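Local structure of N-acetylneuraminic acid (Sialic acid) synthetase (Leptospira borgpetersenii serovar Hardjo-bovis, 6NCS) at residues L137-R151 against I165-C178. The protein probably makes sialic acid (N-acetylneuraminic acid) or its 9-phosphate as a member of the NeuB family, and binds a manganese ion. Numbering follows the deposited sequence.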
loop_
_atom_site.group_PDB
_atom_site.type_symbol
_atom_site.label_atom_id
_atom_site.label_comp_id
_atom_site.label_asym_id
_atom_site.label_seq_id
_atom_site.Cartn_x
_atom_site.Cartn_y
_atom_site.Cartn_z
ATOM N N LEU A 137 -11.104 27.486 -9.940
ATOM C CA LEU A 137 -10.284 27.212 -8.761
ATOM C C LEU A 137 -10.244 28.411 -7.827
ATOM O O LEU A 137 -10.383 28.267 -6.608
ATOM C CB LEU A 137 -8.869 26.832 -9.183
ATOM C CG LEU A 137 -8.709 25.567 -10.008
ATOM C CD1 LEU A 137 -7.274 25.474 -10.503
ATOM C CD2 LEU A 137 -9.070 24.354 -9.160
ATOM N N GLU A 138 -10.033 29.608 -8.383
ATOM C CA GLU A 138 -9.992 30.804 -7.552
ATOM C C GLU A 138 -11.327 31.029 -6.852
ATOM O O GLU A 138 -11.364 31.474 -5.700
ATOM C CB GLU A 138 -9.605 32.020 -8.402
ATOM C CG GLU A 138 -8.109 32.075 -8.720
ATOM C CD GLU A 138 -7.733 33.239 -9.623
ATOM O OE1 GLU A 138 -8.613 33.746 -10.354
ATOM O OE2 GLU A 138 -6.551 33.644 -9.606
ATOM N N ALA A 139 -12.437 30.729 -7.526
ATOM C CA ALA A 139 -13.735 30.888 -6.876
ATOM C C ALA A 139 -13.918 29.863 -5.764
ATOM O O ALA A 139 -14.498 30.170 -4.715
ATOM C CB ALA A 139 -14.861 30.768 -7.899
ATOM N N ALA A 140 -13.446 28.635 -5.983
ATOM C CA ALA A 140 -13.511 27.627 -4.934
ATOM C C ALA A 140 -12.654 28.022 -3.735
ATOM O O ALA A 140 -13.078 27.874 -2.582
ATOM C CB ALA A 140 -13.070 26.273 -5.487
ATOM N N ALA A 141 -11.447 28.529 -3.988
ATOM C CA ALA A 141 -10.584 28.955 -2.889
ATOM C C ALA A 141 -11.200 30.119 -2.120
ATOM O O ALA A 141 -11.115 30.169 -0.887
ATOM C CB ALA A 141 -9.205 29.330 -3.429
ATOM N N ASP A 142 -11.812 31.077 -2.832
ATOM C CA ASP A 142 -12.414 32.244 -2.191
ATOM C C ASP A 142 -13.654 31.900 -1.378
ATOM O O ASP A 142 -14.054 32.691 -0.516
ATOM C CB ASP A 142 -12.794 33.291 -3.241
ATOM C CG ASP A 142 -11.591 33.862 -3.956
ATOM O OD1 ASP A 142 -10.456 33.617 -3.491
ATOM O OD2 ASP A 142 -11.776 34.546 -4.988
ATOM N N SER A 143 -14.277 30.754 -1.647
ATOM C CA SER A 143 -15.531 30.405 -0.987
ATOM C C SER A 143 -15.331 30.097 0.489
ATOM O O SER A 143 -16.280 30.200 1.274
ATOM C CB SER A 143 -16.171 29.199 -1.679
ATOM O OG SER A 143 -15.409 28.030 -1.416
ATOM N N GLY A 144 -14.120 29.693 0.880
ATOM C CA GLY A 144 -13.864 29.275 2.241
ATOM C C GLY A 144 -14.292 27.859 2.562
ATOM O O GLY A 144 -14.003 27.377 3.671
ATOM N N LEU A 145 -14.969 27.174 1.641
ATOM C CA LEU A 145 -15.399 25.809 1.893
ATOM C C LEU A 145 -14.224 24.841 1.771
ATOM O O LEU A 145 -13.156 25.178 1.254
ATOM C CB LEU A 145 -16.498 25.403 0.909
ATOM C CG LEU A 145 -17.714 26.324 0.843
ATOM C CD1 LEU A 145 -18.728 25.761 -0.158
ATOM C CD2 LEU A 145 -18.330 26.471 2.224
ATOM N N ILE A 146 -14.439 23.621 2.262
ATOM C CA ILE A 146 -13.476 22.547 2.056
ATOM C C ILE A 146 -13.459 22.199 0.579
ATOM O O ILE A 146 -14.514 22.070 -0.046
ATOM C CB ILE A 146 -13.855 21.311 2.887
ATOM C CG1 ILE A 146 -13.915 21.647 4.380
ATOM C CG2 ILE A 146 -12.899 20.140 2.595
ATOM C CD1 ILE A 146 -14.737 20.633 5.157
ATOM N N VAL A 147 -12.265 22.036 0.011
ATOM C CA VAL A 147 -12.130 21.774 -1.417
ATOM C C VAL A 147 -11.382 20.467 -1.595
ATOM O O VAL A 147 -10.289 20.293 -1.042
ATOM C CB VAL A 147 -11.393 22.903 -2.153
ATOM C CG1 VAL A 147 -11.262 22.537 -3.631
ATOM C CG2 VAL A 147 -12.127 24.230 -1.989
ATOM N N ILE A 148 -11.971 19.559 -2.365
ATOM C CA ILE A 148 -11.304 18.343 -2.809
ATOM C C ILE A 148 -11.019 18.511 -4.292
ATOM O O ILE A 148 -11.946 18.715 -5.084
ATOM C CB ILE A 148 -12.164 17.096 -2.566
ATOM C CG1 ILE A 148 -12.560 16.978 -1.088
ATOM C CG2 ILE A 148 -11.401 15.874 -3.044
ATOM C CD1 ILE A 148 -13.506 15.789 -0.807
ATOM N N LEU A 149 -9.742 18.443 -4.670
ATOM C CA LEU A 149 -9.309 18.549 -6.060
ATOM C C LEU A 149 -8.720 17.216 -6.499
ATOM O O LEU A 149 -7.932 16.624 -5.763
ATOM C CB LEU A 149 -8.256 19.647 -6.207
ATOM C CG LEU A 149 -7.585 19.827 -7.572
ATOM C CD1 LEU A 149 -8.590 20.333 -8.623
ATOM C CD2 LEU A 149 -6.398 20.779 -7.443
ATOM N N SER A 150 -9.119 16.732 -7.668
ATOM C CA SER A 150 -8.506 15.567 -8.295
ATOM C C SER A 150 -7.506 16.028 -9.347
ATOM O O SER A 150 -7.718 17.046 -10.009
ATOM C CB SER A 150 -9.556 14.671 -8.952
ATOM O OG SER A 150 -10.270 13.927 -7.987
ATOM N N ARG A 151 -6.413 15.268 -9.509
ATOM C CA ARG A 151 -5.320 15.701 -10.381
ATOM C C ARG A 151 -5.147 14.839 -11.629
ATOM O O ARG A 151 -4.063 14.831 -12.216
ATOM C CB ARG A 151 -3.988 15.796 -9.612
ATOM C CG ARG A 151 -3.535 14.588 -8.747
ATOM C CD ARG A 151 -3.125 13.356 -9.587
ATOM N NE ARG A 151 -2.178 13.662 -10.665
ATOM C CZ ARG A 151 -1.085 12.946 -10.917
ATOM N NH1 ARG A 151 -0.805 11.888 -10.171
ATOM N NH2 ARG A 151 -0.277 13.273 -11.918
ATOM N N ILE A 165 -3.171 28.113 -5.375
ATOM C CA ILE A 165 -4.387 28.919 -5.326
ATOM C C ILE A 165 -5.091 28.740 -3.985
ATOM O O ILE A 165 -5.566 29.710 -3.380
ATOM C CB ILE A 165 -5.298 28.560 -6.513
ATOM C CG1 ILE A 165 -4.606 28.958 -7.817
ATOM C CG2 ILE A 165 -6.657 29.256 -6.382
ATOM C CD1 ILE A 165 -5.269 28.420 -9.056
ATOM N N PHE A 166 -5.129 27.509 -3.479
ATOM C CA PHE A 166 -5.808 27.236 -2.216
ATOM C C PHE A 166 -4.939 27.564 -1.014
ATOM O O PHE A 166 -5.460 28.049 -0.003
ATOM C CB PHE A 166 -6.274 25.778 -2.197
ATOM C CG PHE A 166 -7.232 25.476 -3.305
ATOM C CD1 PHE A 166 -8.570 25.821 -3.184
ATOM C CD2 PHE A 166 -6.786 24.931 -4.498
ATOM C CE1 PHE A 166 -9.458 25.611 -4.232
ATOM C CE2 PHE A 166 -7.669 24.705 -5.546
ATOM C CZ PHE A 166 -9.005 25.041 -5.412
ATOM N N LYS A 167 -3.625 27.348 -1.112
ATOM C CA LYS A 167 -2.730 27.780 -0.041
ATOM C C LYS A 167 -2.848 29.278 0.199
ATOM O O LYS A 167 -2.903 29.728 1.352
ATOM C CB LYS A 167 -1.286 27.410 -0.376
ATOM N N LYS A 168 -2.907 30.066 -0.881
ATOM C CA LYS A 168 -2.984 31.516 -0.759
ATOM C C LYS A 168 -4.209 31.977 0.024
ATOM O O LYS A 168 -4.159 33.023 0.676
ATOM C CB LYS A 168 -2.976 32.156 -2.150
ATOM N N LYS A 169 -5.314 31.232 -0.021
ATOM C CA LYS A 169 -6.512 31.603 0.723
ATOM C C LYS A 169 -6.704 30.774 1.991
ATOM O O LYS A 169 -7.746 30.896 2.652
ATOM C CB LYS A 169 -7.748 31.475 -0.171
ATOM C CG LYS A 169 -7.765 32.472 -1.313
ATOM C CD LYS A 169 -7.960 33.869 -0.777
ATOM C CE LYS A 169 -7.936 34.917 -1.875
ATOM N NZ LYS A 169 -8.241 36.265 -1.319
ATOM N N LYS A 170 -5.734 29.928 2.331
ATOM C CA LYS A 170 -5.834 29.033 3.483
ATOM C C LYS A 170 -7.118 28.205 3.427
ATOM O O LYS A 170 -7.773 27.965 4.441
ATOM C CB LYS A 170 -5.732 29.813 4.797
ATOM C CG LYS A 170 -4.396 30.541 4.947
ATOM C CD LYS A 170 -4.094 30.947 6.389
ATOM C CE LYS A 170 -4.602 32.336 6.721
ATOM N NZ LYS A 170 -3.826 32.985 7.823
ATOM N N SER A 171 -7.488 27.776 2.224
ATOM C CA SER A 171 -8.634 26.886 2.077
ATOM C C SER A 171 -8.328 25.526 2.705
ATOM O O SER A 171 -7.213 25.007 2.555
ATOM C CB SER A 171 -8.976 26.689 0.597
ATOM O OG SER A 171 -9.192 27.928 -0.062
ATOM N N PRO A 172 -9.279 24.925 3.420
ATOM C CA PRO A 172 -9.120 23.507 3.770
ATOM C C PRO A 172 -9.126 22.709 2.479
ATOM O O PRO A 172 -10.009 22.877 1.633
ATOM C CB PRO A 172 -10.345 23.200 4.648
ATOM C CG PRO A 172 -10.946 24.531 4.978
ATOM C CD PRO A 172 -10.590 25.444 3.835
ATOM N N PHE A 173 -8.094 21.889 2.297
ATOM C CA PHE A 173 -7.788 21.390 0.971
ATOM C C PHE A 173 -7.367 19.930 1.032
ATOM O O PHE A 173 -6.576 19.530 1.890
ATOM C CB PHE A 173 -6.687 22.240 0.326
ATOM C CG PHE A 173 -6.343 21.816 -1.065
ATOM C CD1 PHE A 173 -7.181 22.123 -2.122
ATOM C CD2 PHE A 173 -5.177 21.116 -1.315
ATOM C CE1 PHE A 173 -6.872 21.723 -3.412
ATOM C CE2 PHE A 173 -4.855 20.711 -2.596
ATOM C CZ PHE A 173 -5.703 21.026 -3.656
ATOM N N ILE A 174 -7.904 19.150 0.103
ATOM C CA ILE A 174 -7.624 17.727 -0.053
ATOM C C ILE A 174 -7.303 17.481 -1.521
ATOM O O ILE A 174 -7.993 17.996 -2.405
ATOM C CB ILE A 174 -8.840 16.889 0.393
ATOM C CG1 ILE A 174 -9.069 17.076 1.892
ATOM C CG2 ILE A 174 -8.696 15.412 0.003
ATOM C CD1 ILE A 174 -10.485 16.757 2.338
ATOM N N LEU A 175 -6.268 16.683 -1.790
ATOM C CA LEU A 175 -5.888 16.362 -3.162
ATOM C C LEU A 175 -6.044 14.864 -3.402
ATOM O O LEU A 175 -5.572 14.061 -2.596
ATOM C CB LEU A 175 -4.451 16.794 -3.415
ATOM C CG LEU A 175 -3.868 16.619 -4.806
ATOM C CD1 LEU A 175 -4.649 17.511 -5.773
ATOM C CD2 LEU A 175 -2.396 17.030 -4.797
ATOM N N LEU A 176 -6.705 14.486 -4.497
ATOM C CA LEU A 176 -6.869 13.076 -4.847
ATOM C C LEU A 176 -6.005 12.728 -6.056
ATOM O O LEU A 176 -6.143 13.338 -7.120
ATOM C CB LEU A 176 -8.327 12.741 -5.156
ATOM C CG LEU A 176 -9.377 13.121 -4.113
ATOM C CD1 LEU A 176 -10.781 12.678 -4.599
ATOM C CD2 LEU A 176 -9.041 12.505 -2.773
ATOM N N HIS A 177 -5.141 11.733 -5.900
ATOM C CA HIS A 177 -4.560 11.096 -7.075
ATOM C C HIS A 177 -5.672 10.484 -7.920
ATOM O O HIS A 177 -6.683 10.010 -7.401
ATOM C CB HIS A 177 -3.543 10.019 -6.672
ATOM C CG HIS A 177 -3.020 9.247 -7.839
ATOM N ND1 HIS A 177 -2.477 9.861 -8.946
ATOM C CD2 HIS A 177 -3.000 7.919 -8.099
ATOM C CE1 HIS A 177 -2.135 8.946 -9.836
ATOM N NE2 HIS A 177 -2.444 7.757 -9.347
ATOM N N CYS A 178 -5.494 10.521 -9.236
ATOM C CA CYS A 178 -6.555 10.182 -10.168
ATOM C C CYS A 178 -5.911 9.998 -11.531
ATOM O O CYS A 178 -4.900 10.639 -11.834
ATOM C CB CYS A 178 -7.619 11.299 -10.215
ATOM S SG CYS A 178 -9.035 10.943 -11.272
HETATM O O HOH W 1 -12.094 27.424 0.151
HETATM O O HOH W 2 -10.586 30.372 2.009
#
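Phe166 is wedged between helix 134-143 and strand 146-150, with CE1 3.6 Å from Val147 CG1 and CD1 3.6 Å from Ala141 CB. Leu137 CD2 and Ala140 CB meet this ring at its edge, and the Leu137 side chain crosses it at about a right angle, while Leu137 CD1 touches Ile165 CD1. On the same side of the sheet, Leu149 lays CB 3.7 Å from Phe173 CE1 and, with CG anti to the backbone N (chi1 175°), brings CD2 to the edge of that ring. The other face carries Ile148, side by side with Ile174, its CG2 3.6 Å from Leu176 CG. Five backbone hydrogen bonds, from Val147 N to Pro172 O through Arg151 N to Leu176 O, join the strands in parallel. Beyond them Arg151, bent at chi2 and chi3, folds back so that NH1 donates to His177 ND1 (2.9 Å, 133° at the hydrogen), tilted out of both planes. NH2 is hydrogen-bonded to Ala154 O and His177 NE2 to Ala189 O, so each group has a further partner. At the opposite end, one water links Ala140 O, Leu145 O and Ser171 OG. Cys178 CB lies 4.1 Å from Ser150 CB, and its side chain touches the manganese ligand His210. Strand 146-150, helix 156-168 and strand 173-178 form a right-handed beta-alpha-beta crossover; helix 134-143 packs beside helix 156-168 outside the TIM barrel, whose strands point their C-terminal ends toward the metal site.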